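Local atomic coordinates of encapsidation protein (Bacillus phage phi29, PDB entry 5HD9), a protein that probably hydrolyses ATP, through its P-loop ASCE domain, to drive the packaging of viral DNA into the phage prohead. Residues 45-59 with 82-96. Numbering follows the deposited sequence.
Sequences QFIYVRRYKPELAKV and FYIDGKLAGWAIPLS
F46, Y48 and R50 pair with the strand 87-94 in the parallel register of an ASCE P-loop NTPase sheet, whose strand 45-50 lies between 87-94 and 109-115. Their N-H and C=O groups bond in turn to A89, W91, I93 and L95, from F46 N to A89 O (3.1 Å) as far as L95 N to R50 O (2.8 Å). P94 can stand in this ladder because its N faces away from 45-50; its CA-H, like that of A92, points at a carbonyl, here R50 O. Beyond the strands, S96 N donates to R51 O.

Apolar groups meet on both faces. On one, I47 CG2 meets I93 CD1, while I47 CG1 packs against W91 CE3, on the side where helix 130-141 covers I47 and V49. On the other, the small A92 leaves room for the returning chain: L56 CD2 touches its CB at 3.9 Å, and V59 CG2 rests against both A92 CB and F82 CZ. L56 CD1 reaches on to the ring of P94.

F46 and F82 have rings nearly parallel (12°) but so displaced that one hardly lies over the other, meeting through F46 CE2 and F82 CD2 at 3.6 Å. With CG between the backbone N and the carbonyl carbon (chi1 68°), the F46 ring folds back over G90, whose CA makes a CH-pi contact 4.2 Å from the ring centroid; glycine, with no CB, lets the strand pass close beside F46 O. A89 and G90 together oppose F82 in a classic beta bulge.

The amide of Q45 is gripped at both ends: OE1, also at the W91 ring edge, by N108 N, and NE2 by L88 O (2.9 Å), which is within the amide plane although NE2 stands 50° out of the L88 carbonyl plane.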
loop_
_atom_site.group_PDB
_atom_site.type_symbol
_atom_site.label_atom_id
_atom_site.label_comp_id
_atom_site.label_asym_id
_atom_site.label_seq_id
_atom_site.Cartn_x
_atom_site.Cartn_y
_atom_site.Cartn_z
ATOM N N GLN A 45 0.779 12.756 -3.902
ATOM C CA GLN A 45 0.899 11.662 -4.857
ATOM C C GLN A 45 1.072 10.335 -4.131
ATOM O O GLN A 45 1.284 10.304 -2.916
ATOM C CB GLN A 45 2.065 11.923 -5.807
ATOM C CG GLN A 45 1.833 13.128 -6.705
ATOM C CD GLN A 45 3.088 13.582 -7.416
ATOM O OE1 GLN A 45 4.140 13.754 -6.800
ATOM N NE2 GLN A 45 2.983 13.780 -8.724
ATOM N N PHE A 46 0.967 9.237 -4.871
ATOM C CA PHE A 46 1.022 7.919 -4.254
ATOM C C PHE A 46 1.734 6.907 -5.135
ATOM O O PHE A 46 1.809 7.070 -6.355
ATOM C CB PHE A 46 -0.390 7.426 -3.934
ATOM C CG PHE A 46 -1.224 7.123 -5.153
ATOM C CD1 PHE A 46 -1.933 8.125 -5.791
ATOM C CD2 PHE A 46 -1.302 5.833 -5.652
ATOM C CE1 PHE A 46 -2.700 7.848 -6.912
ATOM C CE2 PHE A 46 -2.068 5.549 -6.772
ATOM C CZ PHE A 46 -2.767 6.557 -7.400
ATOM N N ILE A 47 2.262 5.866 -4.498
ATOM C CA ILE A 47 2.910 4.775 -5.208
ATOM C C ILE A 47 2.240 3.453 -4.858
ATOM O O ILE A 47 2.064 3.119 -3.687
ATOM C CB ILE A 47 4.419 4.695 -4.889
ATOM C CG1 ILE A 47 5.103 6.000 -5.308
ATOM C CG2 ILE A 47 5.052 3.499 -5.606
ATOM C CD1 ILE A 47 6.590 6.036 -5.070
ATOM N N TYR A 48 1.860 2.721 -5.898
ATOM C CA TYR A 48 1.299 1.386 -5.765
ATOM C C TYR A 48 2.409 0.380 -6.051
ATOM O O TYR A 48 2.931 0.317 -7.166
ATOM C CB TYR A 48 0.115 1.209 -6.720
ATOM C CG TYR A 48 -0.581 -0.134 -6.657
ATOM C CD1 TYR A 48 -1.235 -0.547 -5.506
ATOM C CD2 TYR A 48 -0.612 -0.971 -7.764
ATOM C CE1 TYR A 48 -1.882 -1.770 -5.453
ATOM C CE2 TYR A 48 -1.256 -2.190 -7.721
ATOM C CZ TYR A 48 -1.890 -2.584 -6.567
ATOM O OH TYR A 48 -2.532 -3.801 -6.527
ATOM N N VAL A 49 2.784 -0.382 -5.032
ATOM C CA VAL A 49 3.879 -1.333 -5.148
ATOM C C VAL A 49 3.353 -2.760 -5.180
ATOM O O VAL A 49 2.477 -3.137 -4.400
ATOM C CB VAL A 49 4.879 -1.186 -3.980
ATOM C CG1 VAL A 49 6.024 -2.190 -4.107
ATOM C CG2 VAL A 49 5.422 0.234 -3.926
ATOM N N ARG A 50 3.888 -3.535 -6.115
ATOM C CA ARG A 50 3.732 -4.981 -6.122
ATOM C C ARG A 50 5.132 -5.567 -6.229
ATOM O O ARG A 50 6.044 -4.901 -6.712
ATOM C CB ARG A 50 2.837 -5.438 -7.276
ATOM C CG ARG A 50 1.421 -4.862 -7.229
ATOM C CD ARG A 50 0.643 -5.372 -6.023
ATOM N NE ARG A 50 0.430 -6.817 -6.095
ATOM C CZ ARG A 50 -0.651 -7.399 -6.610
ATOM N NH1 ARG A 50 -1.650 -6.673 -7.101
ATOM N NH2 ARG A 50 -0.734 -8.721 -6.633
ATOM N N ARG A 51 5.313 -6.797 -5.763
ATOM C CA ARG A 51 6.646 -7.385 -5.694
ATOM C C ARG A 51 7.241 -7.622 -7.076
ATOM O O ARG A 51 8.370 -7.207 -7.355
ATOM C CB ARG A 51 6.606 -8.699 -4.916
ATOM C CG ARG A 51 7.938 -9.428 -4.868
ATOM C CD ARG A 51 7.905 -10.574 -3.874
ATOM N NE ARG A 51 7.826 -10.078 -2.502
ATOM C CZ ARG A 51 6.708 -9.976 -1.787
ATOM N NH1 ARG A 51 5.537 -10.355 -2.285
ATOM N NH2 ARG A 51 6.766 -9.494 -0.554
ATOM N N TYR A 52 6.476 -8.287 -7.938
ATOM C CA TYR A 52 6.963 -8.679 -9.255
ATOM C C TYR A 52 6.125 -8.080 -10.383
ATOM O O TYR A 52 4.953 -7.753 -10.202
ATOM C CB TYR A 52 6.985 -10.205 -9.369
ATOM C CG TYR A 52 7.959 -10.870 -8.421
ATOM C CD1 TYR A 52 9.305 -10.529 -8.428
ATOM C CD2 TYR A 52 7.536 -11.850 -7.533
ATOM C CE1 TYR A 52 10.201 -11.135 -7.567
ATOM C CE2 TYR A 52 8.424 -12.461 -6.669
ATOM C CZ TYR A 52 9.756 -12.100 -6.690
ATOM O OH TYR A 52 10.645 -12.706 -5.831
ATOM N N LYS A 53 6.746 -7.952 -11.550
ATOM C CA LYS A 53 6.118 -7.343 -12.721
ATOM C C LYS A 53 4.785 -7.969 -13.155
ATOM O O LYS A 53 3.859 -7.243 -13.513
ATOM C CB LYS A 53 7.092 -7.384 -13.902
ATOM C CG LYS A 53 8.305 -6.497 -13.714
ATOM C CD LYS A 53 9.174 -6.474 -14.956
ATOM C CE LYS A 53 9.863 -5.132 -15.116
ATOM N NZ LYS A 53 10.795 -5.094 -16.281
ATOM N N PRO A 54 4.683 -9.311 -13.159
ATOM C CA PRO A 54 3.411 -9.890 -13.610
ATOM C C PRO A 54 2.215 -9.490 -12.753
ATOM O O PRO A 54 1.079 -9.537 -13.225
ATOM C CB PRO A 54 3.663 -11.400 -13.514
ATOM C CG PRO A 54 4.784 -11.530 -12.547
ATOM C CD PRO A 54 5.659 -10.365 -12.839
ATOM N N GLU A 55 2.472 -9.095 -11.512
ATOM C CA GLU A 55 1.409 -8.670 -10.612
ATOM C C GLU A 55 0.818 -7.335 -11.059
ATOM O O GLU A 55 -0.240 -6.921 -10.579
ATOM C CB GLU A 55 1.938 -8.572 -9.182
ATOM C CG GLU A 55 2.594 -9.855 -8.696
ATOM C CD GLU A 55 2.939 -9.814 -7.223
ATOM O OE1 GLU A 55 2.008 -9.759 -6.392
ATOM O OE2 GLU A 55 4.144 -9.839 -6.898
ATOM N N LEU A 56 1.507 -6.672 -11.986
ATOM C CA LEU A 56 1.054 -5.405 -12.550
ATOM C C LEU A 56 0.678 -5.553 -14.026
ATOM O O LEU A 56 0.568 -4.564 -14.748
ATOM C CB LEU A 56 2.143 -4.339 -12.392
ATOM C CG LEU A 56 2.390 -3.862 -10.957
ATOM C CD1 LEU A 56 3.727 -3.150 -10.852
ATOM C CD2 LEU A 56 1.262 -2.958 -10.497
ATOM N N ALA A 57 0.470 -6.791 -14.468
ATOM C CA ALA A 57 0.156 -7.064 -15.867
ATOM C C ALA A 57 -1.137 -6.380 -16.311
ATOM O O ALA A 57 -1.281 -6.011 -17.477
ATOM C CB ALA A 57 0.056 -8.565 -16.100
ATOM N N LYS A 58 -2.068 -6.211 -15.376
ATOM C CA LYS A 58 -3.380 -5.642 -15.675
ATOM C C LYS A 58 -3.573 -4.298 -14.975
ATOM O O LYS A 58 -4.696 -3.903 -14.660
ATOM C CB LYS A 58 -4.489 -6.620 -15.265
ATOM C CG LYS A 58 -4.521 -7.892 -16.104
ATOM C CD LYS A 58 -5.798 -8.701 -15.886
ATOM C CE LYS A 58 -5.734 -9.549 -14.622
ATOM N NZ LYS A 58 -6.862 -10.524 -14.548
ATOM N N VAL A 59 -2.473 -3.591 -14.743
ATOM C CA VAL A 59 -2.526 -2.332 -14.008
ATOM C C VAL A 59 -3.334 -1.276 -14.766
ATOM O O VAL A 59 -3.740 -0.270 -14.193
ATOM C CB VAL A 59 -1.104 -1.790 -13.716
ATOM C CG1 VAL A 59 -0.427 -1.306 -14.996
ATOM C CG2 VAL A 59 -1.155 -0.680 -12.674
ATOM N N PHE A 82 -0.118 6.804 -13.089
ATOM C CA PHE A 82 -1.502 7.160 -12.814
ATOM C C PHE A 82 -1.713 8.657 -12.986
ATOM O O PHE A 82 -0.930 9.462 -12.477
ATOM C CB PHE A 82 -1.883 6.738 -11.395
ATOM C CG PHE A 82 -1.733 5.262 -11.138
ATOM C CD1 PHE A 82 -2.359 4.331 -11.952
ATOM C CD2 PHE A 82 -0.954 4.806 -10.085
ATOM C CE1 PHE A 82 -2.218 2.975 -11.715
ATOM C CE2 PHE A 82 -0.810 3.454 -9.846
ATOM C CZ PHE A 82 -1.442 2.537 -10.661
ATOM N N TYR A 83 -2.777 9.021 -13.697
ATOM C CA TYR A 83 -3.107 10.421 -13.939
ATOM C C TYR A 83 -4.517 10.738 -13.461
ATOM O O TYR A 83 -5.444 9.953 -13.664
ATOM C CB TYR A 83 -2.971 10.755 -15.426
ATOM C CG TYR A 83 -1.605 10.442 -15.976
ATOM C CD1 TYR A 83 -1.247 9.140 -16.288
ATOM C CD2 TYR A 83 -0.666 11.448 -16.168
ATOM C CE1 TYR A 83 0.006 8.845 -16.782
ATOM C CE2 TYR A 83 0.590 11.163 -16.664
ATOM C CZ TYR A 83 0.922 9.860 -16.968
ATOM O OH TYR A 83 2.173 9.570 -17.460
ATOM N N ILE A 84 -4.664 11.894 -12.822
ATOM C CA ILE A 84 -5.964 12.376 -12.379
ATOM C C ILE A 84 -6.188 13.775 -12.935
ATOM O O ILE A 84 -5.431 14.699 -12.638
ATOM C CB ILE A 84 -6.077 12.382 -10.843
ATOM C CG1 ILE A 84 -5.888 10.959 -10.313
ATOM C CG2 ILE A 84 -7.423 12.966 -10.407
ATOM C CD1 ILE A 84 -6.021 10.811 -8.812
ATOM N N ASP A 85 -7.233 13.915 -13.748
ATOM C CA ASP A 85 -7.534 15.170 -14.431
ATOM C C ASP A 85 -6.328 15.682 -15.219
ATOM O O ASP A 85 -6.086 16.887 -15.294
ATOM C CB ASP A 85 -8.001 16.228 -13.429
ATOM C CG ASP A 85 -9.290 15.838 -12.724
ATOM O OD1 ASP A 85 -10.144 15.185 -13.360
ATOM O OD2 ASP A 85 -9.447 16.180 -11.534
ATOM N N GLY A 86 -5.569 14.758 -15.796
ATOM C CA GLY A 86 -4.473 15.117 -16.677
ATOM C C GLY A 86 -3.160 15.386 -15.968
ATOM O O GLY A 86 -2.160 15.698 -16.613
ATOM N N LYS A 87 -3.157 15.259 -14.644
ATOM C CA LYS A 87 -1.953 15.493 -13.851
ATOM C C LYS A 87 -1.388 14.182 -13.321
ATOM O O LYS A 87 -2.139 13.298 -12.917
ATOM C CB LYS A 87 -2.253 16.433 -12.683
ATOM C CG LYS A 87 -2.937 17.719 -13.098
ATOM C CD LYS A 87 -2.988 18.720 -11.956
ATOM C CE LYS A 87 -4.404 19.217 -11.686
ATOM N NZ LYS A 87 -4.435 20.687 -11.448
ATOM N N LEU A 88 -0.064 14.066 -13.318
ATOM C CA LEU A 88 0.593 12.892 -12.754
ATOM C C LEU A 88 0.292 12.807 -11.261
ATOM O O LEU A 88 0.654 13.704 -10.502
ATOM C CB LEU A 88 2.101 12.947 -12.992
ATOM C CG LEU A 88 2.914 11.741 -12.508
ATOM C CD1 LEU A 88 2.384 10.441 -13.103
ATOM C CD2 LEU A 88 4.381 11.923 -12.855
ATOM N N ALA A 89 -0.373 11.727 -10.852
ATOM C CA ALA A 89 -0.832 11.578 -9.474
ATOM C C ALA A 89 -0.161 10.401 -8.771
ATOM O O ALA A 89 -0.026 10.399 -7.548
ATOM C CB ALA A 89 -2.346 11.412 -9.446
ATOM N N GLY A 90 0.260 9.399 -9.534
ATOM C CA GLY A 90 0.883 8.238 -8.928
ATOM C C GLY A 90 1.652 7.343 -9.874
ATOM O O GLY A 90 1.653 7.550 -11.089
ATOM N N TRP A 91 2.304 6.338 -9.290
ATOM C CA TRP A 91 3.123 5.380 -10.020
ATOM C C TRP A 91 2.837 3.961 -9.554
ATOM O O TRP A 91 2.590 3.729 -8.369
ATOM C CB TRP A 91 4.614 5.664 -9.822
ATOM C CG TRP A 91 5.072 7.016 -10.265
ATOM C CD1 TRP A 91 5.688 7.329 -11.443
ATOM C CD2 TRP A 91 4.965 8.239 -9.533
ATOM N NE1 TRP A 91 5.970 8.672 -11.490
ATOM C CE2 TRP A 91 5.534 9.255 -10.325
ATOM C CE3 TRP A 91 4.442 8.576 -8.279
ATOM C CZ2 TRP A 91 5.593 10.580 -9.912
ATOM C CZ3 TRP A 91 4.501 9.894 -7.869
ATOM C CH2 TRP A 91 5.073 10.880 -8.683
ATOM N N ALA A 92 2.883 3.018 -10.489
ATOM C CA ALA A 92 2.902 1.598 -10.156
ATOM C C ALA A 92 4.335 1.098 -10.304
ATOM O O ALA A 92 4.931 1.237 -11.371
ATOM C CB ALA A 92 1.959 0.814 -11.053
ATOM N N ILE A 93 4.886 0.528 -9.236
ATOM C CA ILE A 93 6.287 0.114 -9.225
ATOM C C ILE A 93 6.442 -1.354 -8.842
ATOM O O ILE A 93 5.980 -1.766 -7.780
ATOM C CB ILE A 93 7.112 0.988 -8.251
ATOM C CG1 ILE A 93 7.200 2.413 -8.804
ATOM C CG2 ILE A 93 8.510 0.395 -8.034
ATOM C CD1 ILE A 93 8.047 3.366 -7.992
ATOM N N PRO A 94 7.102 -2.150 -9.705
ATOM C CA PRO A 94 7.481 -3.491 -9.263
ATOM C C PRO A 94 8.710 -3.397 -8.373
ATOM O O PRO A 94 9.731 -2.878 -8.821
ATOM C CB PRO A 94 7.790 -4.235 -10.572
ATOM C CG PRO A 94 7.499 -3.251 -11.698
ATOM C CD PRO A 94 7.553 -1.895 -11.084
ATOM N N LEU A 95 8.616 -3.870 -7.134
ATOM C CA LEU A 95 9.719 -3.740 -6.189
ATOM C C LEU A 95 10.982 -4.418 -6.719
ATOM O O LEU A 95 12.097 -4.024 -6.380
ATOM C CB LEU A 95 9.327 -4.329 -4.830
ATOM C CG LEU A 95 10.268 -4.060 -3.650
ATOM C CD1 LEU A 95 10.529 -2.574 -3.454
ATOM C CD2 LEU A 95 9.682 -4.661 -2.383
ATOM N N SER A 96 10.801 -5.425 -7.568
ATOM C CA SER A 96 11.922 -6.162 -8.145
ATOM C C SER A 96 12.843 -5.280 -8.996
ATOM O O SER A 96 14.029 -5.579 -9.135
ATOM C CB SER A 96 11.405 -7.326 -8.995
ATOM O OG SER A 96 10.579 -6.866 -10.052
HETATM O O HOH W 1 9.770 -9.271 -11.872
#